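Local atomic coordinates of xyloglucan-specific endo-beta-1,4-glucanase BoGH5A (Bacteroides ovatus, PDB entry 3ZMR), a protein that hydrolyses internal beta-1,4-glucosidic linkages in the backbone of xyloglucan, with retention of configuration, to release xyloglucan oligosaccharides. Residues R15-D20 with V58-E63; Y338-F343 with S354-A359; A358-G363 with R416-E421. All coordinates share one frame; numbering follows the deposited sequence.

Contact 1: R15-D20 with V58-E63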
loop_
_atom_site.group_PDB
_atom_site.type_symbol
_atom_site.label_atom_id
_atom_site.label_comp_id
_atom_site.label_asym_id
_atom_site.label_seq_id
_atom_site.Cartn_x
_atom_site.Cartn_y
_atom_site.Cartn_z
ATOM N N ARG A 15 -1.331 -39.971 -2.768
ATOM C CA ARG A 15 -2.596 -40.303 -2.107
ATOM C C ARG A 15 -2.912 -39.359 -0.931
ATOM O O ARG A 15 -4.063 -39.257 -0.476
ATOM C CB ARG A 15 -2.565 -41.745 -1.608
ATOM C CG ARG A 15 -2.369 -42.786 -2.702
ATOM C CD ARG A 15 -3.570 -42.889 -3.608
ATOM N NE ARG A 15 -3.467 -44.035 -4.524
ATOM C CZ ARG A 15 -4.097 -45.197 -4.374
ATOM N NH1 ARG A 15 -4.896 -45.408 -3.329
ATOM N NH2 ARG A 15 -3.949 -46.154 -5.286
ATOM N N ASN A 16 -1.876 -38.673 -0.462
ATOM C CA ASN A 16 -1.993 -37.767 0.679
ATOM C C ASN A 16 -1.169 -36.513 0.430
ATOM O O ASN A 16 0.019 -36.462 0.723
ATOM C CB ASN A 16 -1.552 -38.460 1.973
ATOM C CG ASN A 16 -2.418 -39.664 2.300
ATOM O OD1 ASN A 16 -3.520 -39.533 2.857
ATOM N ND2 ASN A 16 -1.941 -40.841 1.923
ATOM N N LEU A 17 -1.829 -35.518 -0.145
ATOM C CA LEU A 17 -1.166 -34.274 -0.533
ATOM C C LEU A 17 -1.251 -33.230 0.595
ATOM O O LEU A 17 -2.283 -33.101 1.281
ATOM C CB LEU A 17 -1.826 -33.708 -1.800
ATOM C CG LEU A 17 -1.842 -34.613 -3.040
ATOM C CD1 LEU A 17 -2.590 -33.947 -4.184
ATOM C CD2 LEU A 17 -0.445 -35.084 -3.459
ATOM N N GLU A 18 -0.190 -32.437 0.692
ATOM C CA GLU A 18 -0.039 -31.388 1.706
ATOM C C GLU A 18 0.334 -30.078 1.015
ATOM O O GLU A 18 1.323 -30.038 0.264
ATOM C CB GLU A 18 1.070 -31.756 2.715
ATOM C CG GLU A 18 0.933 -33.126 3.358
ATOM C CD GLU A 18 0.147 -33.145 4.654
ATOM O OE1 GLU A 18 -0.056 -32.081 5.275
ATOM O OE2 GLU A 18 -0.264 -34.250 5.060
ATOM N N PHE A 19 -0.417 -29.013 1.354
ATOM C CA PHE A 19 -0.178 -27.671 0.822
ATOM C C PHE A 19 -0.020 -26.695 1.997
ATOM O O PHE A 19 -0.684 -26.825 3.037
ATOM C CB PHE A 19 -1.349 -27.217 -0.038
ATOM C CG PHE A 19 -1.527 -27.982 -1.329
ATOM C CD1 PHE A 19 -2.169 -29.207 -1.363
ATOM C CD2 PHE A 19 -1.100 -27.443 -2.524
ATOM C CE1 PHE A 19 -2.347 -29.884 -2.571
ATOM C CE2 PHE A 19 -1.256 -28.105 -3.720
ATOM C CZ PHE A 19 -1.893 -29.324 -3.751
ATOM N N ASP A 20 0.834 -25.693 1.826
ATOM C CA ASP A 20 0.840 -24.584 2.792
ATOM C C ASP A 20 -0.310 -23.595 2.442
ATOM O O ASP A 20 -1.107 -23.818 1.508
ATOM C CB ASP A 20 2.236 -23.946 2.941
ATOM C CG ASP A 20 2.693 -23.189 1.739
ATOM O OD1 ASP A 20 1.862 -22.779 0.919
ATOM O OD2 ASP A 20 3.920 -22.986 1.642
ATOM N N VAL A 58 -1.740 -34.421 -14.106
ATOM C CA VAL A 58 -2.890 -33.656 -13.662
ATOM C C VAL A 58 -2.439 -32.740 -12.526
ATOM O O VAL A 58 -1.702 -33.162 -11.631
ATOM C CB VAL A 58 -4.028 -34.578 -13.140
ATOM C CG1 VAL A 58 -5.205 -33.787 -12.547
ATOM C CG2 VAL A 58 -4.520 -35.464 -14.282
ATOM N N ASN A 59 -2.870 -31.484 -12.584
ATOM C CA ASN A 59 -2.564 -30.530 -11.530
ATOM C C ASN A 59 -3.647 -30.444 -10.485
ATOM O O ASN A 59 -4.836 -30.412 -10.797
ATOM C CB ASN A 59 -2.270 -29.152 -12.092
ATOM C CG ASN A 59 -0.829 -28.978 -12.490
ATOM O OD1 ASN A 59 -0.155 -29.898 -12.952
ATOM N ND2 ASN A 59 -0.354 -27.770 -12.324
ATOM N N ILE A 60 -3.216 -30.471 -9.235
ATOM C CA ILE A 60 -4.099 -30.168 -8.110
ATOM C C ILE A 60 -3.667 -28.798 -7.572
ATOM O O ILE A 60 -2.500 -28.612 -7.212
ATOM C CB ILE A 60 -4.029 -31.249 -7.004
ATOM C CG1 ILE A 60 -4.376 -32.638 -7.583
ATOM C CG2 ILE A 60 -4.965 -30.890 -5.852
ATOM C CD1 ILE A 60 -5.745 -32.763 -8.248
ATOM N N THR A 61 -4.610 -27.855 -7.572
ATOM C CA THR A 61 -4.351 -26.460 -7.236
ATOM C C THR A 61 -5.244 -26.032 -6.076
ATOM O O THR A 61 -6.453 -26.304 -6.054
ATOM C CB THR A 61 -4.585 -25.539 -8.458
ATOM O OG1 THR A 61 -3.850 -26.053 -9.578
ATOM C CG2 THR A 61 -4.129 -24.090 -8.174
ATOM N N VAL A 62 -4.641 -25.368 -5.101
ATOM C CA VAL A 62 -5.382 -24.824 -3.985
ATOM C C VAL A 62 -5.355 -23.308 -4.020
ATOM O O VAL A 62 -4.333 -22.685 -4.364
ATOM C CB VAL A 62 -4.864 -25.337 -2.611
ATOM C CG1 VAL A 62 -4.992 -26.865 -2.519
ATOM C CG2 VAL A 62 -3.430 -24.870 -2.322
ATOM N N GLU A 63 -6.477 -22.736 -3.616
ATOM C CA GLU A 63 -6.553 -21.308 -3.341
ATOM C C GLU A 63 -5.807 -20.997 -2.054
ATOM O O GLU A 63 -5.605 -21.863 -1.204
ATOM C CB GLU A 63 -8.016 -20.875 -3.202
ATOM C CG GLU A 63 -8.805 -20.928 -4.494
ATOM C CD GLU A 63 -10.280 -20.601 -4.326
ATOM O OE1 GLU A 63 -10.770 -20.502 -3.171
ATOM O OE2 GLU A 63 -10.965 -20.461 -5.368
#

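Contact 2: Y338-F343 with S354-A359. With BGC (beta-D-glucopyranose), chain C; GLC (alpha-D-glucopyranose), chain L; EDO (1,2-ethanediol), chain F.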
loop_
_atom_site.group_PDB
_atom_site.type_symbol
_atom_site.label_atom_id
_atom_site.label_comp_id
_atom_site.label_asym_id
_atom_site.label_seq_id
_atom_site.Cartn_x
_atom_site.Cartn_y
_atom_site.Cartn_z
ATOM N N TYR A 338 -3.918 11.898 -8.014
ATOM C CA TYR A 338 -3.448 13.157 -8.620
ATOM C C TYR A 338 -4.192 13.527 -9.916
ATOM O O TYR A 338 -3.748 14.391 -10.664
ATOM C CB TYR A 338 -1.952 13.088 -8.873
ATOM C CG TYR A 338 -1.077 13.166 -7.644
ATOM C CD1 TYR A 338 -0.946 14.353 -6.947
ATOM C CD2 TYR A 338 -0.362 12.059 -7.194
ATOM C CE1 TYR A 338 -0.106 14.445 -5.850
ATOM C CE2 TYR A 338 0.479 12.146 -6.106
ATOM C CZ TYR A 338 0.620 13.345 -5.439
ATOM O OH TYR A 338 1.485 13.487 -4.375
ATOM N N ASP A 339 -5.332 12.897 -10.188
ATOM C CA ASP A 339 -6.093 13.240 -11.377
ATOM C C ASP A 339 -6.773 14.588 -11.152
ATOM O O ASP A 339 -7.281 14.864 -10.072
ATOM C CB ASP A 339 -7.187 12.191 -11.689
ATOM C CG ASP A 339 -6.634 10.799 -11.993
ATOM O OD1 ASP A 339 -5.434 10.661 -12.314
ATOM O OD2 ASP A 339 -7.454 9.845 -11.936
ATOM N N PRO A 340 -6.844 15.437 -12.195
ATOM C CA PRO A 340 -6.190 15.293 -13.474
ATOM C C PRO A 340 -4.743 15.783 -13.417
ATOM O O PRO A 340 -4.447 16.885 -12.891
ATOM C CB PRO A 340 -7.022 16.198 -14.393
ATOM C CG PRO A 340 -7.577 17.257 -13.505
ATOM C CD PRO A 340 -7.592 16.702 -12.087
ATOM N N TYR A 341 -3.855 14.941 -13.918
ATOM C CA TYR A 341 -2.409 15.161 -13.850
ATOM C C TYR A 341 -1.974 16.521 -14.442
ATOM O O TYR A 341 -1.110 17.192 -13.878
ATOM C CB TYR A 341 -1.699 14.027 -14.595
ATOM C CG TYR A 341 -0.221 14.210 -14.727
ATOM C CD1 TYR A 341 0.639 13.900 -13.687
ATOM C CD2 TYR A 341 0.332 14.682 -15.922
ATOM C CE1 TYR A 341 2.009 14.066 -13.818
ATOM C CE2 TYR A 341 1.705 14.835 -16.068
ATOM C CZ TYR A 341 2.533 14.534 -15.014
ATOM O OH TYR A 341 3.893 14.709 -15.147
ATOM N N ASP A 342 -2.598 16.931 -15.541
ATOM C CA ASP A 342 -2.209 18.181 -16.194
ATOM C C ASP A 342 -2.552 19.450 -15.395
ATOM O O ASP A 342 -1.990 20.506 -15.655
ATOM C CB ASP A 342 -2.654 18.261 -17.671
ATOM C CG ASP A 342 -4.135 18.246 -17.864
ATOM O OD1 ASP A 342 -4.904 18.119 -16.886
ATOM O OD2 ASP A 342 -4.549 18.402 -19.034
ATOM N N PHE A 343 -3.432 19.309 -14.418
ATOM C CA PHE A 343 -3.697 20.353 -13.441
ATOM C C PHE A 343 -2.809 20.221 -12.186
ATOM O O PHE A 343 -2.119 21.159 -11.779
ATOM C CB PHE A 343 -5.182 20.357 -13.040
ATOM C CG PHE A 343 -5.505 21.288 -11.903
ATOM C CD1 PHE A 343 -5.483 22.661 -12.065
ATOM C CD2 PHE A 343 -5.818 20.780 -10.654
ATOM C CE1 PHE A 343 -5.767 23.491 -11.008
ATOM C CE2 PHE A 343 -6.110 21.609 -9.589
ATOM C CZ PHE A 343 -6.077 22.967 -9.762
ATOM N N SER A 354 -4.163 25.471 -15.621
ATOM C CA SER A 354 -4.070 26.253 -14.398
ATOM C C SER A 354 -5.369 26.272 -13.579
ATOM O O SER A 354 -5.364 26.718 -12.426
ATOM C CB SER A 354 -3.641 27.714 -14.695
ATOM O OG SER A 354 -4.611 28.333 -15.518
ATOM N N GLN A 355 -6.485 25.864 -14.210
ATOM C CA GLN A 355 -7.808 25.979 -13.622
ATOM C C GLN A 355 -8.446 24.599 -13.471
ATOM O O GLN A 355 -8.031 23.624 -14.112
ATOM C CB GLN A 355 -8.722 26.837 -14.491
ATOM C CG GLN A 355 -8.204 28.269 -14.574
ATOM C CD GLN A 355 -8.965 29.129 -15.569
ATOM O OE1 GLN A 355 -9.878 28.669 -16.264
ATOM N NE2 GLN A 355 -8.571 30.383 -15.659
ATOM N N TRP A 356 -9.452 24.558 -12.612
ATOM C CA TRP A 356 -10.173 23.315 -12.294
ATOM C C TRP A 356 -11.588 23.625 -11.811
ATOM O O TRP A 356 -11.795 24.560 -11.043
ATOM C CB TRP A 356 -9.413 22.530 -11.178
ATOM C CG TRP A 356 -10.175 21.281 -10.830
ATOM C CD1 TRP A 356 -10.072 20.047 -11.462
ATOM C CD2 TRP A 356 -11.254 21.146 -9.879
ATOM N NE1 TRP A 356 -11.000 19.171 -10.952
ATOM C CE2 TRP A 356 -11.738 19.805 -9.979
ATOM C CE3 TRP A 356 -11.860 22.017 -8.951
ATOM C CZ2 TRP A 356 -12.835 19.347 -9.224
ATOM C CZ3 TRP A 356 -12.923 21.547 -8.191
ATOM C CH2 TRP A 356 -13.383 20.204 -8.314
ATOM N N GLY A 357 -12.552 22.811 -12.240
ATOM C CA GLY A 357 -13.850 22.749 -11.588
ATOM C C GLY A 357 -14.951 23.544 -12.274
ATOM O O GLY A 357 -14.719 24.291 -13.219
ATOM N N ALA A 358 -16.156 23.369 -11.758
ATOM C CA ALA A 358 -17.389 23.942 -12.366
ATOM C C ALA A 358 -17.310 25.460 -12.549
ATOM O O ALA A 358 -17.756 25.976 -13.570
ATOM C CB ALA A 358 -18.613 23.571 -11.541
ATOM N N ALA A 359 -16.696 26.142 -11.581
ATOM C CA ALA A 359 -16.560 27.611 -11.613
ATOM C C ALA A 359 -15.774 28.102 -12.831
ATOM O O ALA A 359 -15.935 29.257 -13.257
ATOM C CB ALA A 359 -15.917 28.116 -10.330
HETATM C C2 BGC C . 5.318 9.927 -5.217
HETATM C C3 BGC C . 5.898 11.266 -4.732
HETATM C C4 BGC C . 5.862 12.341 -5.813
HETATM C C5 BGC C . 4.401 12.370 -6.284
HETATM C C6 BGC C . 4.185 13.464 -7.316
HETATM C C1 BGC C . 3.986 9.985 -5.978
HETATM O O2 BGC C . 5.166 9.057 -4.097
HETATM O O3 BGC C . 7.259 11.047 -4.305
HETATM O O4 BGC C . 6.365 13.602 -5.284
HETATM O O5 BGC C . 4.014 11.107 -6.862
HETATM O O6 BGC C . 5.231 13.333 -8.294
HETATM C C1 GLC L . 3.964 10.443 -5.794
HETATM C C2 GLC L . 5.314 10.134 -5.157
HETATM C C3 GLC L . 6.003 11.398 -4.640
HETATM C C4 GLC L . 6.053 12.394 -5.803
HETATM C C5 GLC L . 4.674 12.530 -6.465
HETATM C C6 GLC L . 4.631 13.522 -7.622
HETATM O O2 GLC L . 5.125 9.171 -4.154
HETATM O O3 GLC L . 7.294 11.106 -4.060
HETATM O O4 GLC L . 6.442 13.618 -5.242
HETATM O O5 GLC L . 4.210 11.271 -6.900
HETATM O O6 GLC L . 4.283 14.779 -7.072
HETATM C C1 EDO F . -2.078 30.180 -17.056
HETATM O O1 EDO F . -3.135 29.432 -17.682
HETATM C C2 EDO F . -1.719 31.403 -17.904
HETATM O O2 EDO F . -1.178 30.939 -19.144
#

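Contact 3: A358-G363 with R416-E421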
loop_
_atom_site.group_PDB
_atom_site.type_symbol
_atom_site.label_atom_id
_atom_site.label_comp_id
_atom_site.label_asym_id
_atom_site.label_seq_id
_atom_site.Cartn_x
_atom_site.Cartn_y
_atom_site.Cartn_z
ATOM N N ALA A 358 -16.156 23.369 -11.758
ATOM C CA ALA A 358 -17.389 23.942 -12.366
ATOM C C ALA A 358 -17.310 25.460 -12.549
ATOM O O ALA A 358 -17.756 25.976 -13.570
ATOM C CB ALA A 358 -18.613 23.571 -11.541
ATOM N N ALA A 359 -16.696 26.142 -11.581
ATOM C CA ALA A 359 -16.560 27.611 -11.613
ATOM C C ALA A 359 -15.774 28.102 -12.831
ATOM O O ALA A 359 -15.935 29.257 -13.257
ATOM C CB ALA A 359 -15.917 28.116 -10.330
ATOM N N PHE A 360 -14.949 27.227 -13.396
ATOM C CA PHE A 360 -14.116 27.543 -14.570
ATOM C C PHE A 360 -14.409 26.745 -15.829
ATOM O O PHE A 360 -13.591 26.708 -16.752
ATOM C CB PHE A 360 -12.639 27.419 -14.193
ATOM C CG PHE A 360 -12.249 28.373 -13.128
ATOM C CD1 PHE A 360 -12.137 29.738 -13.415
ATOM C CD2 PHE A 360 -12.068 27.946 -11.836
ATOM C CE1 PHE A 360 -11.819 30.625 -12.414
ATOM C CE2 PHE A 360 -11.758 28.826 -10.832
ATOM C CZ PHE A 360 -11.641 30.172 -11.122
ATOM N N ALA A 361 -15.573 26.092 -15.870
ATOM C CA ALA A 361 -15.998 25.411 -17.098
ATOM C C ALA A 361 -15.906 26.395 -18.274
ATOM O O ALA A 361 -16.314 27.539 -18.145
ATOM C CB ALA A 361 -17.413 24.872 -16.952
ATOM N N GLY A 362 -15.293 25.970 -19.375
ATOM C CA GLY A 362 -15.152 26.814 -20.591
ATOM C C GLY A 362 -13.819 27.555 -20.603
ATOM O O GLY A 362 -13.471 28.221 -21.578
ATOM N N GLY A 363 -13.085 27.421 -19.497
ATOM C CA GLY A 363 -11.769 28.044 -19.298
ATOM C C GLY A 363 -10.564 27.122 -19.494
ATOM O O GLY A 363 -10.595 26.200 -20.306
ATOM N N ARG A 416 -7.112 25.710 -7.104
ATOM C CA ARG A 416 -6.413 24.776 -6.192
ATOM C C ARG A 416 -7.286 24.502 -4.985
ATOM O O ARG A 416 -7.456 23.346 -4.537
ATOM C CB ARG A 416 -5.069 25.281 -5.678
ATOM C CG ARG A 416 -4.032 25.490 -6.748
ATOM C CD ARG A 416 -2.760 25.992 -6.089
ATOM N NE ARG A 416 -2.109 24.956 -5.273
ATOM C CZ ARG A 416 -2.152 24.884 -3.942
ATOM N NH1 ARG A 416 -2.773 25.796 -3.200
ATOM N NH2 ARG A 416 -1.551 23.841 -3.350
ATOM N N ASN A 417 -7.806 25.552 -4.377
ATOM C CA ASN A 417 -8.604 25.397 -3.152
ATOM C C ASN A 417 -9.963 24.734 -3.386
ATOM O O ASN A 417 -10.416 23.917 -2.576
ATOM C CB ASN A 417 -8.686 26.724 -2.410
ATOM C CG ASN A 417 -7.345 27.125 -1.850
ATOM O OD1 ASN A 417 -6.519 26.252 -1.491
ATOM N ND2 ASN A 417 -7.084 28.416 -1.806
ATOM N N ASP A 418 -10.577 25.001 -4.529
ATOM C CA ASP A 418 -11.827 24.330 -4.930
ATOM C C ASP A 418 -11.548 22.821 -5.083
ATOM O O ASP A 418 -12.320 21.970 -4.634
ATOM C CB ASP A 418 -12.374 24.916 -6.249
ATOM C CG ASP A 418 -12.946 26.311 -6.087
ATOM O OD1 ASP A 418 -13.148 26.792 -4.927
ATOM O OD2 ASP A 418 -13.202 26.916 -7.153
ATOM N N TYR A 419 -10.441 22.508 -5.742
ATOM C CA TYR A 419 -10.029 21.129 -6.015
ATOM C C TYR A 419 -9.742 20.364 -4.698
ATOM O O TYR A 419 -10.229 19.263 -4.473
ATOM C CB TYR A 419 -8.768 21.105 -6.917
ATOM C CG TYR A 419 -8.210 19.724 -7.134
ATOM C CD1 TYR A 419 -8.690 18.918 -8.143
ATOM C CD2 TYR A 419 -7.209 19.233 -6.317
ATOM C CE1 TYR A 419 -8.221 17.644 -8.337
ATOM C CE2 TYR A 419 -6.680 17.966 -6.530
ATOM C CZ TYR A 419 -7.185 17.170 -7.541
ATOM O OH TYR A 419 -6.710 15.868 -7.713
ATOM N N ILE A 420 -8.949 20.971 -3.849
ATOM C CA ILE A 420 -8.600 20.426 -2.550
ATOM C C ILE A 420 -9.836 20.116 -1.734
ATOM O O ILE A 420 -9.991 18.999 -1.192
ATOM C CB ILE A 420 -7.640 21.371 -1.767
ATOM C CG1 ILE A 420 -6.246 21.371 -2.413
ATOM C CG2 ILE A 420 -7.531 20.948 -0.303
ATOM C CD1 ILE A 420 -5.323 22.476 -1.937
ATOM N N GLU A 421 -10.733 21.084 -1.609
ATOM C CA GLU A 421 -11.968 20.885 -0.864
ATOM C C GLU A 421 -12.767 19.737 -1.456
ATOM O O GLU A 421 -13.315 18.917 -0.716
ATOM C CB GLU A 421 -12.807 22.161 -0.887
ATOM C CG GLU A 421 -14.115 22.050 -0.120
ATOM C CD GLU A 421 -15.082 23.197 -0.378
ATOM O OE1 GLU A 421 -14.628 24.347 -0.625
ATOM O OE2 GLU A 421 -16.305 22.941 -0.291
#

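Contact 1: R15-D20 with V58-E63
Phe19 lies with one face of its ring over Val62. The methyl CG1 of Val62 sits almost above the ring centre, 3.7 Å from the Phe19 centroid and 8° off the normal. This is a CH-pi contact. The second methyl, Val62 CG2, comes to 3.5 Å from Phe19 CD2, so both methyls touch the ring. Phe19 CB points toward strand 55-62, and with CG anti to the carbonyl carbon (chi1 -68°) the ring runs past Val62 to Ile60. Its CZ is 4.0 Å from Ile60 CG2, and Ile60 O lies near the ring plane at the edge. Two residues earlier, Leu17 CD1 meets Ile60 CG1 at 4.1 Å, the two side chains crossing at about a right angle. Replacing Phe19 by an alanine removes the ring, and is likely to open a gap over Val62 and leave Ile60 CG2 without its aromatic neighbour. No hydrogen bond links the segments, whose axes pass 9.2 Å apart at 41°. Strand 16-19 instead pairs with strand 85-91, and strand 55-62 is central in a three-stranded sheet. Buried apolar side chains between two facing sheets are the core of a beta sandwich, here that of the BACON domain.

Contact 2: Y338-F343 with S354-A359
Ser354 meets Phe343 through its backbone: Ser354 O lies 3.5 Å from Phe343 CE1, near the plane of the ring and at its edge. That oxygen also accepts a hydrogen bond from His412. The Ser354 side chain turns away, and its OG takes a hydrogen bond from a 1,2-ethanediol, probably a crystallisation additive. Next, Gln355 O comes to 3.4 Å from Phe343 CD1 at an oblique angle, while the Gln355 side chain starts away from 338-343 and its OE1 accepts a hydrogen bond from Asp364 N. Trp356 gives the main apolar contact. Its CB sits over the centre of the Phe343 ring, 3.7 Å from the centroid and 11° off the normal. With Phe343 CG anti to its backbone N (chi1 173°), the ring reaches across to this methylene. The Trp356 five-membered ring and the Phe343 ring are oblique, their planes at 36°. Pro340, which follows a cis peptide bond and occupies the N-cap position of the short helix, places CD 4.2 Å from Trp356 CD1. Trp356 NE1 donates a hydrogen bond to Gly369 O. At the other end of 338-343, Tyr338 lines the glucose pocket, its OH hydrogen-bonded to Glu395, the inferred nucleophile. The contact thus ties helix 341-344, which follows barrel strand 331-337, to the loop leading to helix 371-379; Trp356 packs on that helix, and Pro340 and Gln355 touch helix 406-429.

Contact 3: A358-G363 with R416-E421
Phe360 holds CG anti to its carbonyl carbon (chi1 -62°), and Asp418 does the same; both side chains start toward the other segment, which brings Asp418 OD2 near the Phe360 ring. The second torsion of Asp418 is small (chi2 -12°). It folds OD1 back beside CA and turns OD2 outward to the loop. The setting is the outside of the (beta/alpha)8 barrel of this family 5 enzyme. Segment 416-421 belongs to helix 406-429, which connects barrel strands 391-396 and 433-436. Segment 358-363 is part of the long loop before helix 371-379. The contact is light, burying 53 Å² in all, and lies at the surface. Ala359 turns its methyl toward the helix. The Phe360 ring meets Asp418 obliquely and also touches Asn411, Lys414 and Ser415 of the same helix. The charge of Asp418 is met there too: OD2 forms a salt bridge with Lys414, one turn earlier. No hydrogen bond or salt bridge crosses between the segments.

The loop holds its own shape. A type II beta turn runs from Phe360 through Ala361 and Gly362 to Gly363, with Gly363 N bonded to Phe360 O at 2.9 Å. Overlapping its start, Ala361 N bonds to Ala358 O. Across the contact a single oxygen does all the touching: Asp418 OD2 lies 4.3 Å from Ala359 CB and 4.4 Å from Phe360 CE2.

In the fold
Contact 1 comes first along the chain and stands apart, in the N-terminal BACON sandwich. Its centre is 52 Å from that of contact 2 and 56 Å from that of contact 3, on the opposite side of the chain's centre. Contacts 2 and 3 both belong to the catalytic barrel, with centres 7 Å apart. They share Ala358 and Ala359, so one loop serves both. Tyr419 of helix 406-429 joins them further: its ring meets Trp356 edge-to-face, and its OH probably bonds to Asp339 O. The separation suits a BACON module that may distance the catalytic module from the cell surface. Tyr338, in contact 2, reaches the sugar pocket.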